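Long-range contact in malonyl CoA-acyl carrier protein transacylase (Synechocystis sp. PCC 6803 substr. Kazusa, PDB 4RR5), which catalyses transfer of the malonyl group from malonyl-CoA to holo-acyl carrier protein, a step of fatty acid biosynthesis: residues A54-I66 with G106-A118. Sequence-based numbering, arbitrary orientation.
With ACT (acetate ion), chain B.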
loop_
_atom_site.group_PDB
_atom_site.type_symbol
_atom_site.label_atom_id
_atom_site.label_comp_id
_atom_site.label_asym_id
_atom_site.label_seq_id
_atom_site.Cartn_x
_atom_site.Cartn_y
_atom_site.Cartn_z
ATOM N N ALA A 54 -8.031 11.653 4.685
ATOM C CA ALA A 54 -7.011 11.520 3.662
ATOM C C ALA A 54 -5.623 11.913 4.186
ATOM O O ALA A 54 -4.607 11.571 3.578
ATOM C CB ALA A 54 -7.383 12.348 2.440
ATOM N N LEU A 55 -5.583 12.622 5.312
ATOM C CA LEU A 55 -4.313 12.921 5.960
ATOM C C LEU A 55 -3.611 11.614 6.330
ATOM O O LEU A 55 -4.139 10.813 7.112
ATOM C CB LEU A 55 -4.521 13.800 7.199
ATOM C CG LEU A 55 -5.180 15.165 6.942
ATOM C CD1 LEU A 55 -5.177 16.024 8.195
ATOM C CD2 LEU A 55 -4.520 15.892 5.773
ATOM N N THR A 56 -2.414 11.416 5.773
ATOM C CA THR A 56 -1.732 10.122 5.814
ATOM C C THR A 56 -1.523 9.569 7.237
ATOM O O THR A 56 -1.450 8.360 7.406
ATOM C CB THR A 56 -0.369 10.198 5.077
ATOM O OG1 THR A 56 -0.011 8.894 4.592
ATOM C CG2 THR A 56 0.744 10.744 5.973
ATOM N N GLN A 57 -1.473 10.437 8.250
ATOM C CA GLN A 57 -1.331 9.990 9.642
ATOM C C GLN A 57 -2.616 9.372 10.189
ATOM O O GLN A 57 -2.591 8.663 11.191
ATOM C CB GLN A 57 -0.884 11.149 10.552
ATOM C CG GLN A 57 -1.899 12.287 10.733
ATOM C CD GLN A 57 -1.797 13.381 9.674
ATOM O OE1 GLN A 57 -0.942 13.335 8.786
ATOM N NE2 GLN A 57 -2.669 14.386 9.779
ATOM N N ASN A 58 -3.739 9.662 9.541
ATOM C CA ASN A 58 -4.988 8.954 9.810
ATOM C C ASN A 58 -5.136 7.755 8.881
ATOM O O ASN A 58 -5.406 6.640 9.314
ATOM C CB ASN A 58 -6.196 9.885 9.638
ATOM C CG ASN A 58 -6.218 11.035 10.655
ATOM O OD1 ASN A 58 -5.854 10.867 11.822
ATOM N ND2 ASN A 58 -6.657 12.206 10.206
ATOM N N THR A 59 -4.941 8.001 7.593
ATOM C CA THR A 59 -5.212 7.009 6.568
ATOM C C THR A 59 -4.427 5.720 6.763
ATOM O O THR A 59 -4.981 4.624 6.634
ATOM C CB THR A 59 -4.884 7.540 5.183
ATOM O OG1 THR A 59 -5.413 8.867 5.036
ATOM C CG2 THR A 59 -5.460 6.613 4.120
ATOM N N GLN A 60 -3.141 5.837 7.070
ATOM C CA GLN A 60 -2.325 4.641 7.079
ATOM C C GLN A 60 -2.755 3.694 8.206
ATOM O O GLN A 60 -3.084 2.540 7.932
ATOM C CB GLN A 60 -0.831 4.986 7.152
ATOM C CG GLN A 60 -0.332 5.717 5.920
ATOM C CD GLN A 60 1.181 5.692 5.814
ATOM O OE1 GLN A 60 1.828 4.724 6.219
ATOM N NE2 GLN A 60 1.754 6.759 5.283
ATOM N N PRO A 61 -2.789 4.165 9.465
ATOM C CA PRO A 61 -3.230 3.164 10.448
ATOM C C PRO A 61 -4.695 2.730 10.253
ATOM O O PRO A 61 -5.032 1.583 10.569
ATOM C CB PRO A 61 -3.031 3.877 11.794
ATOM C CG PRO A 61 -2.932 5.321 11.472
ATOM C CD PRO A 61 -2.368 5.427 10.099
ATOM N N CYS A 62 -5.544 3.615 9.735
ATOM C CA CYS A 62 -6.910 3.206 9.418
ATOM C C CYS A 62 -6.952 2.069 8.380
ATOM O O CYS A 62 -7.643 1.060 8.587
ATOM C CB CYS A 62 -7.734 4.393 8.927
ATOM S SG CYS A 62 -8.396 5.411 10.257
ATOM N N LEU A 63 -6.223 2.225 7.273
ATOM C CA LEU A 63 -6.200 1.195 6.237
ATOM C C LEU A 63 -5.584 -0.101 6.757
ATOM O O LEU A 63 -6.055 -1.188 6.434
ATOM C CB LEU A 63 -5.427 1.675 5.012
ATOM C CG LEU A 63 -6.144 2.654 4.094
ATOM C CD1 LEU A 63 -5.213 3.107 2.980
ATOM C CD2 LEU A 63 -7.405 2.021 3.518
ATOM N N TYR A 64 -4.535 0.014 7.568
ATOM C CA TYR A 64 -3.889 -1.170 8.106
ATOM C C TYR A 64 -4.824 -1.949 9.027
ATOM O O TYR A 64 -4.906 -3.167 8.945
ATOM C CB TYR A 64 -2.603 -0.804 8.855
ATOM C CG TYR A 64 -2.007 -1.958 9.659
ATOM C CD1 TYR A 64 -2.400 -2.200 10.976
ATOM C CD2 TYR A 64 -1.045 -2.800 9.101
ATOM C CE1 TYR A 64 -1.861 -3.237 11.713
ATOM C CE2 TYR A 64 -0.496 -3.843 9.832
ATOM C CZ TYR A 64 -0.913 -4.053 11.140
ATOM O OH TYR A 64 -0.369 -5.077 11.873
ATOM N N VAL A 65 -5.503 -1.254 9.926
ATOM C CA VAL A 65 -6.355 -1.921 10.897
ATOM C C VAL A 65 -7.510 -2.632 10.185
ATOM O O VAL A 65 -7.858 -3.775 10.504
ATOM C CB VAL A 65 -6.901 -0.912 11.947
ATOM C CG1 VAL A 65 -8.049 -1.526 12.757
ATOM C CG2 VAL A 65 -5.781 -0.428 12.860
ATOM N N ILE A 66 -8.094 -1.953 9.206
ATOM C CA ILE A 66 -9.216 -2.508 8.460
ATOM C C ILE A 66 -8.785 -3.702 7.609
ATOM O O ILE A 66 -9.460 -4.742 7.590
ATOM C CB ILE A 66 -9.876 -1.432 7.568
ATOM C CG1 ILE A 66 -10.656 -0.457 8.448
ATOM C CG2 ILE A 66 -10.778 -2.076 6.516
ATOM C CD1 ILE A 66 -11.047 0.817 7.750
ATOM N N GLY A 106 2.616 -4.401 14.207
ATOM C CA GLY A 106 2.401 -3.806 12.907
ATOM C C GLY A 106 1.780 -2.432 12.994
ATOM O O GLY A 106 2.208 -1.522 12.288
ATOM N N LEU A 107 0.775 -2.285 13.854
ATOM C CA LEU A 107 0.084 -1.016 14.006
ATOM C C LEU A 107 1.046 0.030 14.551
ATOM O O LEU A 107 1.050 1.170 14.092
ATOM C CB LEU A 107 -1.137 -1.167 14.922
ATOM C CG LEU A 107 -2.019 0.077 15.073
ATOM C CD1 LEU A 107 -2.261 0.762 13.727
ATOM C CD2 LEU A 107 -3.335 -0.307 15.693
ATOM N N GLN A 108 1.883 -0.356 15.510
ATOM C CA GLN A 108 2.862 0.590 16.042
ATOM C C GLN A 108 3.842 1.057 14.949
ATOM O O GLN A 108 4.142 2.253 14.849
ATOM C CB GLN A 108 3.618 -0.012 17.229
ATOM C CG GLN A 108 4.430 1.029 18.029
ATOM C CD GLN A 108 3.595 2.226 18.534
ATOM O OE1 GLN A 108 4.000 3.386 18.388
ATOM N NE2 GLN A 108 2.450 1.941 19.148
ATOM N N LEU A 109 4.306 0.128 14.111
ATOM C CA LEU A 109 5.138 0.490 12.962
ATOM C C LEU A 109 4.430 1.452 12.016
ATOM O O LEU A 109 4.993 2.471 11.612
ATOM C CB LEU A 109 5.572 -0.764 12.196
ATOM C CG LEU A 109 6.545 -1.639 12.980
ATOM C CD1 LEU A 109 6.741 -2.966 12.304
ATOM C CD2 LEU A 109 7.864 -0.888 13.112
ATOM N N VAL A 110 3.188 1.131 11.666
ATOM C CA VAL A 110 2.430 1.957 10.749
ATOM C C VAL A 110 2.227 3.350 11.328
ATOM O O VAL A 110 2.367 4.365 10.630
ATOM C CB VAL A 110 1.100 1.306 10.436
ATOM C CG1 VAL A 110 0.141 2.315 9.811
ATOM C CG2 VAL A 110 1.328 0.105 9.519
ATOM N N LYS A 111 1.935 3.398 12.622
ATOM C CA LYS A 111 1.713 4.661 13.311
ATOM C C LYS A 111 2.933 5.552 13.207
ATOM O O LYS A 111 2.824 6.739 12.902
ATOM C CB LYS A 111 1.366 4.398 14.769
ATOM C CG LYS A 111 1.101 5.603 15.631
ATOM C CD LYS A 111 0.720 5.084 17.027
ATOM C CE LYS A 111 0.287 6.186 17.963
ATOM N NZ LYS A 111 1.448 7.024 18.336
ATOM N N GLN A 112 4.103 4.975 13.455
ATOM C CA GLN A 112 5.336 5.742 13.390
ATOM C C GLN A 112 5.635 6.115 11.950
ATOM O O GLN A 112 5.961 7.266 11.663
ATOM C CB GLN A 112 6.506 4.970 13.996
ATOM C CG GLN A 112 7.822 5.735 13.942
ATOM C CD GLN A 112 8.934 5.030 14.701
ATOM O OE1 GLN A 112 8.670 4.123 15.494
ATOM N NE2 GLN A 112 10.187 5.443 14.461
ATOM N N ARG A 113 5.496 5.143 11.050
ATOM C CA ARG A 113 5.770 5.354 9.637
ATOM C C ARG A 113 4.993 6.545 9.103
ATOM O O ARG A 113 5.552 7.407 8.407
ATOM C CB ARG A 113 5.416 4.111 8.830
ATOM C CG ARG A 113 5.723 4.228 7.359
ATOM C CD ARG A 113 4.839 3.282 6.578
ATOM N NE ARG A 113 5.386 2.947 5.269
ATOM C CZ ARG A 113 4.762 3.180 4.119
ATOM N NH1 ARG A 113 3.565 3.744 4.112
ATOM N NH2 ARG A 113 5.325 2.831 2.971
ATOM N N SER A 114 3.702 6.585 9.444
ATOM C CA SER A 114 2.787 7.601 8.936
ATOM C C SER A 114 3.036 8.957 9.589
ATOM O O SER A 114 2.740 9.998 8.993
ATOM C CB SER A 114 1.323 7.175 9.141
ATOM O OG SER A 114 0.984 7.055 10.520
ATOM N N GLU A 115 3.582 8.957 10.803
ATOM C CA GLU A 115 3.952 10.221 11.436
ATOM C C GLU A 115 5.153 10.855 10.749
ATOM O O GLU A 115 5.138 12.050 10.434
ATOM C CB GLU A 115 4.239 10.023 12.920
ATOM C CG GLU A 115 2.981 10.059 13.749
ATOM C CD GLU A 115 3.194 9.501 15.122
ATOM O OE1 GLU A 115 4.365 9.465 15.568
ATOM O OE2 GLU A 115 2.193 9.090 15.742
ATOM N N VAL A 116 6.185 10.041 10.544
ATOM C CA VAL A 116 7.371 10.410 9.794
ATOM C C VAL A 116 7.009 11.066 8.465
ATOM O O VAL A 116 7.447 12.178 8.181
ATOM C CB VAL A 116 8.257 9.162 9.515
ATOM C CG1 VAL A 116 9.260 9.446 8.416
ATOM C CG2 VAL A 116 8.945 8.669 10.791
ATOM N N MET A 117 6.192 10.382 7.663
ATOM C CA MET A 117 5.859 10.854 6.319
ATOM C C MET A 117 4.984 12.102 6.363
ATOM O O MET A 117 5.113 12.987 5.512
ATOM C CB MET A 117 5.175 9.741 5.518
ATOM C CG MET A 117 6.044 8.507 5.379
ATOM S SD MET A 117 5.206 7.110 4.623
ATOM C CE MET A 117 4.557 7.925 3.181
ATOM N N ALA A 118 4.109 12.179 7.362
ATOM C CA ALA A 118 3.270 13.362 7.558
ATOM C C ALA A 118 4.100 14.605 7.899
ATOM O O ALA A 118 3.771 15.702 7.470
ATOM C CB ALA A 118 2.238 13.107 8.648
HETATM C C ACT B . 2.338 6.236 1.101
HETATM O O ACT B . 2.310 5.082 1.624
HETATM O OXT ACT B . 1.703 7.150 1.690
HETATM C CH3 ACT B . 3.081 6.542 -0.176
HETATM O O HOH W 1 -1.062 8.111 13.102
#
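At the active-site wall of this acyltransferase, Gln60 and Arg113 join the nearly antiparallel segments 56-66 and 106-118 of helices 56-76 and 103-119, whose segment axes come within 8.2 Å. Gln60 fits as a knob among Val110, Arg113, Ser114 and Met117. Arg113 NH1 donates to Gln60 OE1 over 2.9 Å, the acceptor lying in the guanidinium plane while the donor stands above the amide's carbonyl plane. Gln60 NE2 gives a nearly straight bond (172°) to Thr56 OG1, itself bonded to Gln10, and a weak one to Met117 SD, which lies over one guanidinium face, near its rim. With CG anti to the backbone N (chi1 -178°), Arg113 reaches the probable nucleophile elbow: NH2 bonds Ser88 and Gln237, while NH1 donates to O of an acetate, probably from the crystallisation liquor, at 3.1 Å, and Ser88 OG bonds the same ion, possibly marking a substrate-carboxylate site. Replacing Gln60 with an alanine is likely to cost Arg113 NH1 its amide acceptor and Thr56 OG1 its amide donor, and leave the guanidinium freer to turn. Val110 CG1 lies 3.5 Å from Pro61 N, at the helix kink. Tyr64 OH closes on Gly106 CA at 3.2 Å and bonds Phe103 O.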